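Long-range contacts in ruler protein (Pseudomonas aeruginosa, PDB 5CUK), which probably acts as a molecular ruler that senses needle length in the type III secretion system, this chain being its C-terminal SS domain: residues H56-I61 with P92-F97; V48-L53 with I61-S66. All blocks are in the same frame, centred on the assembly; numbering follows the deposited sequence.

How the contacts relate
From the N terminus, the chain passes helix 11-29 and strand 35-42, then reaches 48-53 on strand 46-54. It turns back through 56-61 and 61-66, which lie on strand 59-65. Contact 2 closes this short hairpin loop. The chain then runs through helices 67-75 and 77-87 before 92-97 returns to the sheet. Contact 1 closes that longer, largely helical loop. The segments alternate along the chain, so the two contacts cross rather than nest. They share Ile61 and lie on the two edges of strand 59-65. Probable backbone hydrogen bonds run between them, Leu53 N to Gln60 O and Ile63 N to Thr96 O. Together they tie three neighbouring strands of the four-stranded sheet.

Contact 1 (H56-I61 with P92-F97)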
loop_
_atom_site.group_PDB
_atom_site.type_symbol
_atom_site.label_atom_id
_atom_site.label_comp_id
_atom_site.label_asym_id
_atom_site.label_seq_id
_atom_site.Cartn_x
_atom_site.Cartn_y
_atom_site.Cartn_z
ATOM N N HIS A 56 -1.169 15.201 -8.603
ATOM C CA HIS A 56 -1.025 16.472 -7.929
ATOM C C HIS A 56 -1.987 16.693 -6.761
ATOM O O HIS A 56 -1.558 17.091 -5.660
ATOM C CB HIS A 56 -1.124 17.625 -8.924
ATOM C CG HIS A 56 -0.084 17.565 -9.998
ATOM N ND1 HIS A 56 1.012 18.427 -10.038
ATOM C CD2 HIS A 56 0.054 16.755 -11.074
ATOM C CE1 HIS A 56 1.759 18.137 -11.077
ATOM N NE2 HIS A 56 1.199 17.124 -11.734
ATOM N N GLY A 57 -3.268 16.416 -6.946
ATOM C CA GLY A 57 -4.178 16.523 -5.809
ATOM C C GLY A 57 -4.299 15.290 -4.918
ATOM O O GLY A 57 -5.165 15.267 -4.060
ATOM N N GLN A 58 -3.438 14.287 -5.109
ATOM C CA GLN A 58 -3.572 12.993 -4.396
ATOM C C GLN A 58 -2.432 12.004 -4.617
ATOM O O GLN A 58 -1.739 12.043 -5.636
ATOM C CB GLN A 58 -4.874 12.286 -4.793
ATOM C CG GLN A 58 -4.834 11.536 -6.141
ATOM C CD GLN A 58 -4.754 12.472 -7.345
ATOM O OE1 GLN A 58 -5.622 13.326 -7.558
ATOM N NE2 GLN A 58 -3.713 12.303 -8.142
ATOM N N LEU A 59 -2.248 11.101 -3.660
ATOM C CA LEU A 59 -1.315 10.016 -3.834
ATOM C C LEU A 59 -2.084 8.725 -3.795
ATOM O O LEU A 59 -2.728 8.416 -2.791
ATOM C CB LEU A 59 -0.239 10.028 -2.773
ATOM C CG LEU A 59 0.627 8.758 -2.831
ATOM C CD1 LEU A 59 1.713 8.902 -3.894
ATOM C CD2 LEU A 59 1.232 8.414 -1.472
ATOM N N GLN A 60 -2.031 7.991 -4.906
ATOM C CA GLN A 60 -2.761 6.738 -5.079
ATOM C C GLN A 60 -1.912 5.540 -4.730
ATOM O O GLN A 60 -0.784 5.428 -5.199
ATOM C CB GLN A 60 -3.253 6.608 -6.515
ATOM C CG GLN A 60 -4.436 7.484 -6.811
ATOM C CD GLN A 60 -4.794 7.468 -8.269
ATOM O OE1 GLN A 60 -3.982 7.812 -9.112
ATOM N NE2 GLN A 60 -5.993 7.019 -8.579
ATOM N N ILE A 61 -2.468 4.640 -3.913
ATOM C CA ILE A 61 -1.784 3.405 -3.480
ATOM C C ILE A 61 -2.705 2.241 -3.773
ATOM O O ILE A 61 -3.860 2.222 -3.338
ATOM C CB ILE A 61 -1.423 3.430 -1.979
ATOM C CG1 ILE A 61 -0.509 4.614 -1.693
ATOM C CG2 ILE A 61 -0.766 2.089 -1.511
ATOM C CD1 ILE A 61 -0.425 4.988 -0.266
ATOM N N PRO A 92 -3.902 13.994 0.271
ATOM C CA PRO A 92 -4.882 12.932 0.488
ATOM C C PRO A 92 -4.409 11.623 -0.131
ATOM O O PRO A 92 -3.884 11.613 -1.251
ATOM C CB PRO A 92 -6.131 13.456 -0.226
ATOM C CG PRO A 92 -6.013 14.921 -0.128
ATOM C CD PRO A 92 -4.531 15.199 -0.296
ATOM N N VAL A 93 -4.574 10.526 0.609
ATOM C CA VAL A 93 -4.218 9.206 0.112
ATOM C C VAL A 93 -5.470 8.533 -0.454
ATOM O O VAL A 93 -6.538 8.644 0.113
ATOM C CB VAL A 93 -3.582 8.323 1.231
ATOM C CG1 VAL A 93 -3.863 6.838 0.985
ATOM C CG2 VAL A 93 -2.073 8.606 1.344
ATOM N N GLN A 94 -5.342 7.852 -1.582
ATOM C CA GLN A 94 -6.437 7.073 -2.113
ATOM C C GLN A 94 -5.969 5.633 -2.212
ATOM O O GLN A 94 -5.017 5.325 -2.934
ATOM C CB GLN A 94 -6.894 7.614 -3.454
ATOM C CG GLN A 94 -7.158 9.132 -3.402
ATOM C CD GLN A 94 -7.873 9.684 -4.644
ATOM O OE1 GLN A 94 -8.282 8.925 -5.534
ATOM N NE2 GLN A 94 -8.047 11.007 -4.688
ATOM N N LEU A 95 -6.636 4.770 -1.447
ATOM C CA LEU A 95 -6.277 3.364 -1.286
ATOM C C LEU A 95 -7.196 2.466 -2.076
ATOM O O LEU A 95 -8.402 2.560 -1.954
ATOM C CB LEU A 95 -6.334 2.962 0.190
ATOM C CG LEU A 95 -6.087 1.479 0.455
ATOM C CD1 LEU A 95 -4.666 1.116 0.077
ATOM C CD2 LEU A 95 -6.381 1.105 1.914
ATOM N N THR A 96 -6.623 1.607 -2.902
ATOM C CA THR A 96 -7.408 0.647 -3.652
ATOM C C THR A 96 -6.770 -0.764 -3.621
ATOM O O THR A 96 -5.563 -0.908 -3.355
ATOM C CB THR A 96 -7.566 1.090 -5.106
ATOM O OG1 THR A 96 -6.268 1.254 -5.671
ATOM C CG2 THR A 96 -8.302 2.426 -5.195
ATOM N N PHE A 97 -7.586 -1.784 -3.903
ATOM C CA PHE A 97 -7.143 -3.181 -3.935
ATOM C C PHE A 97 -7.390 -3.849 -5.288
ATOM O O PHE A 97 -8.354 -3.548 -5.983
ATOM C CB PHE A 97 -7.826 -3.968 -2.823
ATOM C CG PHE A 97 -7.580 -3.403 -1.478
ATOM C CD1 PHE A 97 -6.324 -3.484 -0.906
ATOM C CD2 PHE A 97 -8.585 -2.747 -0.791
ATOM C CE1 PHE A 97 -6.069 -2.923 0.335
ATOM C CE2 PHE A 97 -8.336 -2.188 0.450
ATOM C CZ PHE A 97 -7.075 -2.278 1.012
HETATM O O HOH W 1 -7.555 5.659 -6.527
#
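One face of the Gln94 side-chain amide lies against the aliphatic part of Gln58. Gln94 NE2 comes within 3.4 Å of Gln58 CB. The Gln58 chain bends at chi2 (-69°), and its own amide leads away from 92-97. The two amide planes stand 75° apart, so they do not stack. Gln60 lies toward the oxygen end of the Gln94 amide. A water bridges there: it accepts from Gln60 NE2 at 2.9 Å and donates weakly to Gln94 OE1 at 3.5 Å. Gln94 itself is exposed, so these polar ends sit on the solvent side of the sheet.

Beside the glutamines the two backbones form a parallel ladder. Leu59 N donates to Pro92 O at 3.0 Å. Gln94 N returns a bond to Leu59 O at 2.9 Å. Ile61 N reaches Gln94 O at 2.8 Å, and Thr96 N reaches Ile61 O at 2.9 Å. Leu59, Gln60 and Ile61 thus pair with Val93, Gln94 and Leu95.

Leu59, Ile61, Val93 and Leu95 point to the other, buried face. Ile61 CD1 meets Val93 CG1 at 4.1 Å, the two side chains crossing at a slant. Leu95 CD1 packs beside Ile61 CG2 and the Ile61 carbonyl oxygen.

The arrangement is a beta-alpha-beta crossover, with two helices linking adjacent parallel strands. Helix 77-87 covers Val93 and Leu95 on the apolar face, with Leu81 on Val93 and Leu80 and Leu84 on Leu95. Ile61 meets Val21 of helix 11-29. On its other edge, strand 59-65 pairs with strand 46-54.

Contact 2 (V48-L53 with I61-S66); sequences VEVQVL and IEISAS
Glu49 and Ser64 form a hydrogen-bonded antiparallel pair. Glu49 N gives to Ser64 O at 2.8 Å, and Ser64 N gives to Glu49 O at 2.9 Å. Gln51 and Glu62 repeat the pattern: Gln51 N to Glu62 O and Glu62 N to Gln51 O both measure 2.9 Å. Val50 with Ile63 and Val52 with Ile61 are the non-hydrogen-bonded pairs.

These bonds zip up the beta hairpin of strands 46-54 and 59-65, in the middle of the sheet. Strand 35-42 flanks it on one edge and strand 93-99 on the other.

Apolar contacts gather on the face turned to helices 11-29 and 67-75. With CG1 set anti to the carbonyl carbon (chi1 -42°), Ile63 sends its two arms to different valines. Its CG2 meets Val48 CG1 at 3.8 Å, and its CD1 lies beside Val50 CG2 at 4.2 Å. Val48 CG2 presses on Ala65 CB at 3.5 Å.

Polar ends occupy the opposite face. Gln51 bends at chi2 (84°), which brings NE2 to Val52 O at 3.3 Å, above the carbonyl plane. Arg37 of strand 35-42 bonds Gln51 OE1 and forms a salt bridge with Glu49 OE2.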
loop_
_atom_site.group_PDB
_atom_site.type_symbol
_atom_site.label_atom_id
_atom_site.label_comp_id
_atom_site.label_asym_id
_atom_site.label_seq_id
_atom_site.Cartn_x
_atom_site.Cartn_y
_atom_site.Cartn_z
ATOM N N VAL A 48 2.554 -9.906 -2.415
ATOM C CA VAL A 48 1.696 -8.771 -2.596
ATOM C C VAL A 48 2.443 -7.758 -3.536
ATOM O O VAL A 48 3.663 -7.610 -3.453
ATOM C CB VAL A 48 1.382 -8.209 -1.201
ATOM C CG1 VAL A 48 1.614 -6.751 -1.095
ATOM C CG2 VAL A 48 0.012 -8.590 -0.763
ATOM N N GLU A 49 1.732 -7.111 -4.455
ATOM C CA GLU A 49 2.321 -6.048 -5.258
ATOM C C GLU A 49 1.891 -4.699 -4.726
ATOM O O GLU A 49 0.699 -4.475 -4.524
ATOM C CB GLU A 49 1.911 -6.180 -6.728
ATOM C CG GLU A 49 2.700 -5.268 -7.659
ATOM C CD GLU A 49 4.157 -5.743 -7.869
ATOM O OE1 GLU A 49 4.480 -6.919 -7.542
ATOM O OE2 GLU A 49 4.965 -4.925 -8.349
ATOM N N VAL A 50 2.846 -3.796 -4.497
ATOM C CA VAL A 50 2.523 -2.434 -4.106
ATOM C C VAL A 50 2.753 -1.486 -5.277
ATOM O O VAL A 50 3.805 -1.475 -5.841
ATOM C CB VAL A 50 3.372 -1.972 -2.926
ATOM C CG1 VAL A 50 3.015 -0.549 -2.548
ATOM C CG2 VAL A 50 3.156 -2.889 -1.752
ATOM N N GLN A 51 1.754 -0.703 -5.649
ATOM C CA GLN A 51 1.923 0.318 -6.685
ATOM C C GLN A 51 1.503 1.661 -6.121
ATOM O O GLN A 51 0.471 1.747 -5.448
ATOM C CB GLN A 51 1.095 -0.022 -7.944
ATOM C CG GLN A 51 1.105 1.072 -9.036
ATOM C CD GLN A 51 2.334 0.968 -9.934
ATOM O OE1 GLN A 51 2.562 -0.057 -10.570
ATOM N NE2 GLN A 51 3.142 2.016 -9.958
ATOM N N VAL A 52 2.301 2.703 -6.350
ATOM C CA VAL A 52 1.876 4.018 -5.945
ATOM C C VAL A 52 1.979 4.921 -7.177
ATOM O O VAL A 52 2.751 4.658 -8.098
ATOM C CB VAL A 52 2.698 4.626 -4.771
ATOM C CG1 VAL A 52 3.119 3.573 -3.767
ATOM C CG2 VAL A 52 3.892 5.380 -5.267
ATOM N N LEU A 53 1.132 5.934 -7.214
ATOM C CA LEU A 53 1.127 6.899 -8.296
ATOM C C LEU A 53 0.923 8.230 -7.653
ATOM O O LEU A 53 -0.078 8.511 -6.999
ATOM C CB LEU A 53 0.046 6.649 -9.337
ATOM C CG LEU A 53 0.035 7.686 -10.459
ATOM C CD1 LEU A 53 1.339 7.560 -11.240
ATOM C CD2 LEU A 53 -1.164 7.506 -11.351
ATOM N N ILE A 61 -2.468 4.640 -3.913
ATOM C CA ILE A 61 -1.784 3.405 -3.480
ATOM C C ILE A 61 -2.705 2.241 -3.773
ATOM O O ILE A 61 -3.860 2.222 -3.338
ATOM C CB ILE A 61 -1.423 3.430 -1.979
ATOM C CG1 ILE A 61 -0.509 4.614 -1.693
ATOM C CG2 ILE A 61 -0.766 2.089 -1.511
ATOM C CD1 ILE A 61 -0.425 4.988 -0.266
ATOM N N GLU A 62 -2.202 1.292 -4.545
ATOM C CA GLU A 62 -2.933 0.077 -4.863
ATOM C C GLU A 62 -2.150 -1.170 -4.435
ATOM O O GLU A 62 -0.959 -1.303 -4.721
ATOM C CB GLU A 62 -3.238 0.033 -6.348
ATOM C CG GLU A 62 -4.031 -1.171 -6.790
ATOM C CD GLU A 62 -4.053 -1.254 -8.295
ATOM O OE1 GLU A 62 -5.045 -0.798 -8.904
ATOM O OE2 GLU A 62 -3.056 -1.753 -8.877
ATOM N N ILE A 63 -2.825 -2.045 -3.689
ATOM C CA ILE A 63 -2.251 -3.299 -3.251
ATOM C C ILE A 63 -2.925 -4.436 -4.009
ATOM O O ILE A 63 -4.151 -4.515 -4.067
ATOM C CB ILE A 63 -2.434 -3.557 -1.738
ATOM C CG1 ILE A 63 -2.182 -2.289 -0.913
ATOM C CG2 ILE A 63 -1.565 -4.700 -1.314
ATOM C CD1 ILE A 63 -0.802 -1.674 -1.129
ATOM N N SER A 64 -2.106 -5.300 -4.585
ATOM C CA SER A 64 -2.580 -6.429 -5.351
ATOM C C SER A 64 -2.148 -7.668 -4.597
ATOM O O SER A 64 -0.994 -7.767 -4.145
ATOM C CB SER A 64 -2.014 -6.412 -6.770
ATOM O OG SER A 64 -2.323 -5.182 -7.393
ATOM N N ALA A 65 -3.088 -8.602 -4.442
ATOM C CA ALA A 65 -2.858 -9.782 -3.619
ATOM C C ALA A 65 -3.727 -10.970 -4.031
ATOM O O ALA A 65 -4.663 -10.829 -4.806
ATOM C CB ALA A 65 -3.116 -9.446 -2.158
ATOM N N SER A 66 -3.436 -12.128 -3.449
ATOM C CA SER A 66 -4.264 -13.314 -3.625
ATOM C C SER A 66 -5.677 -13.023 -3.106
ATOM O O SER A 66 -5.899 -12.022 -2.381
ATOM C CB SER A 66 -3.635 -14.508 -2.913
ATOM O OG SER A 66 -3.849 -14.411 -1.521
#